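Long-range contact in protein bvu-3222 (Bacteroides vulgatus ATCC 8482, PDB 3FYF), which is of unknown function but is probably an exported, periplasmic member of the DUF4251 family: residues N126-L138 with Q144-N156. Sequence-based numbering, arbitrary orientation.
Sequences NGIAVSATVSIVL and QASVTINPNFSGN
Val147 packs between Val134 and Ile136 on the apolar face of this antiparallel pair: Val147 CG1 meets Val134 CG1 at 3.5 Å, while Val147 CG2 lies alongside Ile136 CG1 at 3.7 Å. Both Val134 and Val147 hold CG1 anti to the backbone N (chi1 -178° and -176°), which brings these methyls together. Ile149 CG2 on Ala132 CB, 4.1 Å, extends the row, and Leu50 and Phe88 cover parts of this face. Reciprocal backbone bonds join Thr133 to Asn150, Ser135 to Thr148 and Val137 to Ser146. On the face carrying Thr133, Ser135 and Thr148, one water donates to Ser135 O and bonds Thr148 OG1, which also pairs with Thr159. Asn150 lays its CB 3.5 Å from Thr133 OG1 and accepts Gly155 N at OD1 (3.0 Å), the donor standing above the carbonyl plane. With an alanine in its place the CB contact would remain, but Gly155 N would probably lose this acceptor. Beyond Ala132-Pro151, Asn152 OD1 takes Ser131 N at 3.0 Å, while Asn152 N donates to Ser131 O. Axes 4.6 Å apart at 165° show antiparallel neighbours; the short Leu138-Gln144 connection makes them a beta hairpin, flanked by strands 119-126 and 158-166 in a larger antiparallel sheet.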
ATOM      1  N   ASN B 126     -20.945 -15.186   5.911  1.00 74.52           N
ATOM      2  CA  ASN B 126     -21.996 -15.925   5.213  1.00 78.90           C
ATOM      3  C   ASN B 126     -23.041 -14.989   4.615  1.00 80.67           C
ATOM      4  O   ASN B 126     -23.891 -14.450   5.326  1.00 82.25           O
ATOM      5  CB  ASN B 126     -22.642 -16.967   6.131  1.00 79.75           C
ATOM      6  CG  ASN B 126     -21.918 -18.306   6.106  1.00 84.46           C
ATOM      7  OD1 ASN B 126     -22.555 -19.361   6.104  1.00 88.19           O
ATOM      8  ND2 ASN B 126     -20.586 -18.270   6.084  1.00 76.99           N
ATOM      9  N   GLY B 127     -22.957 -14.797   3.302  1.00 82.92           N
ATOM     10  CA  GLY B 127     -23.820 -13.856   2.598  1.00 85.57           C
ATOM     11  C   GLY B 127     -24.979 -14.502   1.872  1.00 87.04           C
ATOM     12  O   GLY B 127     -25.168 -15.721   1.940  1.00 88.50           O
ATOM     13  N   ILE B 128     -25.757 -13.677   1.175  1.00 87.63           N
ATOM     14  CA  ILE B 128     -26.898 -14.153   0.399  1.00 87.91           C
ATOM     15  C   ILE B 128     -26.435 -14.720  -0.948  1.00 88.93           C
ATOM     16  O   ILE B 128     -26.640 -15.900  -1.233  1.00 90.31           O
ATOM     17  CB  ILE B 128     -27.995 -13.058   0.232  1.00 87.83           C
ATOM     18  CG1 ILE B 128     -28.622 -12.721   1.591  1.00 85.06           C
ATOM     19  CG2 ILE B 128     -29.075 -13.501  -0.765  1.00 86.87           C
ATOM     20  CD1 ILE B 128     -29.574 -11.530   1.577  1.00 88.88           C
ATOM     21  N   ALA B 129     -25.798 -13.888  -1.765  1.00 89.18           N
ATOM     22  CA  ALA B 129     -25.314 -14.331  -3.065  1.00 88.86           C
ATOM     23  C   ALA B 129     -23.961 -15.025  -2.932  1.00 88.60           C
ATOM     24  O   ALA B 129     -23.799 -16.172  -3.357  1.00 91.59           O
ATOM     25  CB  ALA B 129     -25.236 -13.158  -4.041  1.00 89.19           C
ATOM     26  N   VAL B 130     -23.000 -14.331  -2.326  1.00 84.08           N
ATOM     27  CA  VAL B 130     -21.631 -14.840  -2.215  1.00 79.45           C
ATOM     28  C   VAL B 130     -21.114 -14.902  -0.770  1.00 71.26           C
ATOM     29  O   VAL B 130     -21.513 -14.103   0.086  1.00 72.99           O
ATOM     30  CB  VAL B 130     -20.636 -14.050  -3.130  1.00 82.71           C
ATOM     31  CG1 VAL B 130     -21.012 -14.208  -4.605  1.00 87.57           C
ATOM     32  CG2 VAL B 130     -20.576 -12.570  -2.753  1.00 83.79           C
ATOM     33  N   SER B 131     -20.237 -15.875  -0.524  1.00 62.92           N
ATOM     34  CA  SER B 131     -19.597 -16.058   0.777  0.50 59.39           C
ATOM     35  C   SER B 131     -18.099 -15.768   0.671  1.00 55.10           C
ATOM     36  O   SER B 131     -17.537 -15.788  -0.424  1.00 54.52           O
ATOM     37  CB  SER B 131     -19.827 -17.482   1.284  0.50 58.49           C
ATOM     38  OG  SER B 131     -19.313 -18.439   0.372  0.50 56.75           O
ATOM     39  N   ALA B 132     -17.452 -15.508   1.809  1.00 51.67           N
ATOM     40  CA  ALA B 132     -16.020 -15.181   1.812  1.00 49.09           C
ATOM     41  C   ALA B 132     -15.288 -15.540   3.104  1.00 47.11           C
ATOM     42  O   ALA B 132     -15.865 -15.535   4.185  1.00 45.29           O
ATOM     43  CB  ALA B 132     -15.804 -13.691   1.486  1.00 47.92           C
ATOM     44  N   THR B 133     -14.008 -15.866   2.972  1.00 45.11           N
ATOM     45  CA  THR B 133     -13.114 -15.879   4.119  1.00 49.14           C
ATOM     46  C   THR B 133     -12.201 -14.657   4.050  1.00 45.94           C
ATOM     47  O   THR B 133     -11.727 -14.269   2.982  1.00 45.93           O
ATOM     48  CB  THR B 133     -12.295 -17.175   4.239  1.00 48.90           C
ATOM     49  OG1 THR B 133     -11.638 -17.457   2.997  1.00 54.04           O
ATOM     50  CG2 THR B 133     -13.203 -18.342   4.619  1.00 51.64           C
ATOM     51  N   VAL B 134     -11.992 -14.056   5.214  1.00 48.47           N
ATOM     52  CA  VAL B 134     -11.301 -12.791   5.360  1.00 47.51           C
ATOM     53  C   VAL B 134     -10.077 -13.009   6.237  1.00 48.30           C
ATOM     54  O   VAL B 134     -10.144 -13.716   7.246  1.00 45.81           O
ATOM     55  CB  VAL B 134     -12.227 -11.735   6.028  1.00 49.56           C
ATOM     56  CG1 VAL B 134     -11.532 -10.401   6.149  1.00 39.23           C
ATOM     57  CG2 VAL B 134     -13.533 -11.571   5.248  1.00 48.20           C
ATOM     58  N   SER B 135      -8.957 -12.413   5.833  1.00 46.29           N
ATOM     59  CA  SER B 135      -7.724 -12.498   6.597  0.50 46.35           C
ATOM     60  C   SER B 135      -7.122 -11.106   6.799  1.00 45.24           C
ATOM     61  O   SER B 135      -6.738 -10.443   5.838  1.00 42.31           O
ATOM     62  CB  SER B 135      -6.738 -13.443   5.903  0.50 46.18           C
ATOM     63  OG  SER B 135      -5.665 -13.779   6.755  0.50 50.69           O
ATOM     64  N   ILE B 136      -7.072 -10.670   8.056  1.00 43.94           N
ATOM     65  CA  ILE B 136      -6.535  -9.367   8.420  1.00 41.01           C
ATOM     66  C   ILE B 136      -5.185  -9.545   9.108  1.00 41.23           C
ATOM     67  O   ILE B 136      -5.040 -10.366  10.006  1.00 41.67           O
ATOM     68  CB  ILE B 136      -7.497  -8.568   9.361  1.00 45.74           C
ATOM     69  CG1 ILE B 136      -8.848  -8.312   8.683  1.00 40.72           C
ATOM     70  CG2 ILE B 136      -6.858  -7.240   9.809  1.00 41.27           C
ATOM     71  CD1 ILE B 136      -9.946  -7.761   9.616  1.00 36.04           C
ATOM     72  N   VAL B 137      -4.197  -8.778   8.665  1.00 37.30           N
ATOM     73  CA  VAL B 137      -2.931  -8.683   9.372  1.00 34.25           C
ATOM     74  C   VAL B 137      -2.818  -7.237   9.835  1.00 36.46           C
ATOM     75  O   VAL B 137      -2.835  -6.329   9.006  1.00 35.35           O
ATOM     76  CB  VAL B 137      -1.736  -9.040   8.460  1.00 32.73           C
ATOM     77  CG1 VAL B 137      -0.433  -8.921   9.234  1.00 33.66           C
ATOM     78  CG2 VAL B 137      -1.899 -10.473   7.866  1.00 37.14           C
ATOM     79  N   LEU B 138      -2.727  -7.034  11.149  1.00 38.80           N
ATOM     80  CA  LEU B 138      -2.516  -5.707  11.743  1.00 40.74           C
ATOM     81  C   LEU B 138      -1.052  -5.543  12.157  1.00 41.80           C
ATOM     82  O   LEU B 138      -0.523  -6.359  12.906  1.00 38.82           O
ATOM     83  CB  LEU B 138      -3.444  -5.510  12.952  1.00 40.87           C
ATOM     84  CG  LEU B 138      -3.235  -4.373  13.965  1.00 42.52           C
ATOM     85  CD1 LEU B 138      -3.544  -3.012  13.360  1.00 36.01           C
ATOM     86  CD2 LEU B 138      -4.112  -4.603  15.181  1.00 40.86           C
ATOM     87  N   GLN B 144      -2.275   0.237  11.111  1.00 43.95           N
ATOM     88  CA  GLN B 144      -2.140  -0.048   9.694  1.00 44.14           C
ATOM     89  C   GLN B 144      -2.352  -1.538   9.469  1.00 42.18           C
ATOM     90  O   GLN B 144      -1.719  -2.379  10.111  1.00 36.89           O
ATOM     91  CB  GLN B 144      -0.775   0.419   9.197  1.00 41.79           C
ATOM     92  CG  GLN B 144      -0.613   1.925   9.307  1.00 45.84           C
ATOM     93  CD  GLN B 144       0.813   2.381   9.134  1.00 47.70           C
ATOM     94  OE1 GLN B 144       1.611   1.728   8.459  1.00 44.56           O
ATOM     95  NE2 GLN B 144       1.143   3.520   9.738  1.00 39.60           N
ATOM     96  N   ALA B 145      -3.284  -1.867   8.588  1.00 42.08           N
ATOM     97  CA  ALA B 145      -3.659  -3.261   8.424  1.00 37.72           C
ATOM     98  C   ALA B 145      -3.998  -3.606   6.991  1.00 39.89           C
ATOM     99  O   ALA B 145      -4.423  -2.745   6.221  1.00 34.81           O
ATOM    100  CB  ALA B 145      -4.814  -3.620   9.362  1.00 39.62           C
ATOM    101  N   SER B 146      -3.794  -4.881   6.661  1.00 38.21           N
ATOM    102  CA  SER B 146      -4.062  -5.439   5.347  1.00 39.65           C
ATOM    103  C   SER B 146      -5.146  -6.516   5.449  1.00 40.79           C
ATOM    104  O   SER B 146      -5.056  -7.419   6.282  1.00 44.17           O
ATOM    105  CB  SER B 146      -2.790  -6.079   4.807  1.00 38.67           C
ATOM    106  OG  SER B 146      -2.893  -6.274   3.412  1.00 50.29           O
ATOM    107  N   VAL B 147      -6.155  -6.430   4.592  1.00 41.12           N
ATOM    108  CA  VAL B 147      -7.282  -7.373   4.607  1.00 42.65           C
ATOM    109  C   VAL B 147      -7.336  -8.129   3.292  1.00 43.89           C
ATOM    110  O   VAL B 147      -7.571  -7.521   2.260  1.00 42.05           O
ATOM    111  CB  VAL B 147      -8.638  -6.645   4.762  1.00 46.00           C
ATOM    112  CG1 VAL B 147      -9.765  -7.642   4.883  1.00 50.27           C
ATOM    113  CG2 VAL B 147      -8.636  -5.765   5.963  1.00 53.61           C
ATOM    114  N   THR B 148      -7.138  -9.446   3.323  1.00 41.78           N
ATOM    115  CA  THR B 148      -7.236 -10.253   2.103  1.00 38.59           C
ATOM    116  C   THR B 148      -8.568 -11.021   2.084  1.00 42.22           C
ATOM    117  O   THR B 148      -8.920 -11.702   3.049  1.00 42.00           O
ATOM    118  CB  THR B 148      -6.015 -11.199   1.934  1.00 40.79           C
ATOM    119  OG1 THR B 148      -4.802 -10.435   1.940  1.00 44.51           O
ATOM    120  CG2 THR B 148      -6.078 -11.958   0.625  1.00 44.24           C
ATOM    121  N   ILE B 149      -9.298 -10.887   0.978  1.00 42.81           N
ATOM    122  CA  ILE B 149     -10.620 -11.481   0.810  1.00 48.53           C
ATOM    123  C   ILE B 149     -10.612 -12.610  -0.237  1.00 43.80           C
ATOM    124  O   ILE B 149     -10.154 -12.429  -1.363  1.00 43.20           O
ATOM    125  CB  ILE B 149     -11.665 -10.391   0.444  1.00 47.69           C
ATOM    126  CG1 ILE B 149     -11.747  -9.343   1.560  1.00 52.32           C
ATOM    127  CG2 ILE B 149     -13.044 -11.005   0.195  1.00 46.09           C
ATOM    128  CD1 ILE B 149     -11.937  -7.923   1.056  1.00 52.26           C
ATOM    129  N   ASN B 150     -11.123 -13.769   0.165  1.00 46.10           N
ATOM    130  CA  ASN B 150     -11.273 -14.937  -0.702  1.00 44.60           C
ATOM    131  C   ASN B 150     -12.771 -15.292  -0.899  1.00 42.67           C
ATOM    132  O   ASN B 150     -13.367 -15.937  -0.043  1.00 45.18           O
ATOM    133  CB  ASN B 150     -10.496 -16.107  -0.077  1.00 43.70           C
ATOM    134  CG  ASN B 150     -10.574 -17.398  -0.890  1.00 48.02           C
ATOM    135  OD1 ASN B 150     -11.355 -17.528  -1.834  1.00 46.60           O
ATOM    136  ND2 ASN B 150      -9.747 -18.365  -0.514  1.00 44.28           N
ATOM    137  N   PRO B 151     -13.374 -14.874  -2.028  1.00 48.11           N
ATOM    138  CA  PRO B 151     -14.795 -15.153  -2.264  1.00 48.72           C
ATOM    139  C   PRO B 151     -15.091 -16.536  -2.868  1.00 45.33           C
ATOM    140  O   PRO B 151     -14.424 -16.966  -3.803  1.00 45.51           O
ATOM    141  CB  PRO B 151     -15.207 -14.042  -3.230  1.00 46.84           C
ATOM    142  CG  PRO B 151     -13.977 -13.738  -3.999  1.00 50.39           C
ATOM    143  CD  PRO B 151     -12.788 -14.082  -3.124  1.00 50.03           C
ATOM    144  N   ASN B 152     -16.093 -17.215  -2.310  1.00 52.59           N
ATOM    145  CA  ASN B 152     -16.583 -18.509  -2.815  1.00 51.31           C
ATOM    146  C   ASN B 152     -15.491 -19.545  -3.073  1.00 48.76           C
ATOM    147  O   ASN B 152     -15.503 -20.214  -4.105  1.00 44.16           O
ATOM    148  CB  ASN B 152     -17.422 -18.306  -4.079  1.00 52.69           C
ATOM    149  CG  ASN B 152     -18.443 -17.197  -3.927  1.00 60.24           C
ATOM    150  OD1 ASN B 152     -19.310 -17.241  -3.049  1.00 59.13           O
ATOM    151  ND2 ASN B 152     -18.339 -16.190  -4.780  1.00 65.77           N
ATOM    152  N   PHE B 153     -14.527 -19.619  -2.148  1.00 52.64           N
ATOM    153  CA  PHE B 153     -13.406 -20.580  -2.189  1.00 51.90           C
ATOM    154  C   PHE B 153     -12.556 -20.536  -3.470  1.00 51.90           C
ATOM    155  O   PHE B 153     -11.795 -21.465  -3.733  1.00 53.58           O
ATOM    156  CB  PHE B 153     -13.904 -22.023  -1.950  1.00 52.75           C
ATOM    157  CG  PHE B 153     -14.762 -22.187  -0.723  1.00 49.27           C
ATOM    158  CD1 PHE B 153     -14.181 -22.390   0.524  1.00 49.52           C
ATOM    159  CD2 PHE B 153     -16.154 -22.163  -0.820  1.00 51.05           C
ATOM    160  CE1 PHE B 153     -14.966 -22.556   1.660  1.00 55.39           C
ATOM    161  CE2 PHE B 153     -16.951 -22.324   0.308  1.00 51.90           C
ATOM    162  CZ  PHE B 153     -16.357 -22.525   1.552  1.00 57.62           C
ATOM    163  N   SER B 154     -12.685 -19.466  -4.256  1.00 49.00           N
ATOM    164  CA  SER B 154     -12.057 -19.394  -5.580  1.00 49.09           C
ATOM    165  C   SER B 154     -10.560 -19.106  -5.520  1.00 50.54           C
ATOM    166  O   SER B 154      -9.829 -19.410  -6.468  1.00 47.30           O
ATOM    167  CB  SER B 154     -12.761 -18.351  -6.458  1.00 54.72           C
ATOM    168  OG  SER B 154     -12.728 -17.061  -5.868  1.00 51.56           O
ATOM    169  N   GLY B 155     -10.117 -18.544  -4.394  1.00 49.26           N
ATOM    170  CA  GLY B 155      -8.740 -18.101  -4.207  1.00 48.68           C
ATOM    171  C   GLY B 155      -8.717 -16.674  -3.676  1.00 57.19           C
ATOM    172  O   GLY B 155      -9.726 -15.959  -3.762  1.00 54.55           O
ATOM    173  N   ASN B 156      -7.582 -16.264  -3.107  1.00 56.35           N
ATOM    174  CA  ASN B 156      -7.361 -14.865  -2.742  1.00 56.20           C
ATOM    175  C   ASN B 156      -7.416 -13.985  -3.981  1.00 55.59           C
ATOM    176  O   ASN B 156      -6.688 -14.207  -4.953  1.00 55.84           O
ATOM    177  CB  ASN B 156      -6.023 -14.689  -2.033  1.00 56.63           C
ATOM    178  CG  ASN B 156      -6.063 -15.148  -0.588  1.00 67.63           C
ATOM    179  OD1 ASN B 156      -7.126 -15.180   0.043  1.00 63.69           O
ATOM    180  ND2 ASN B 156      -4.897 -15.479  -0.044  1.00 70.05           N
TER
HETATM  181  O   HOH W   1      -4.084  -9.614   4.664  1.00 43.26           O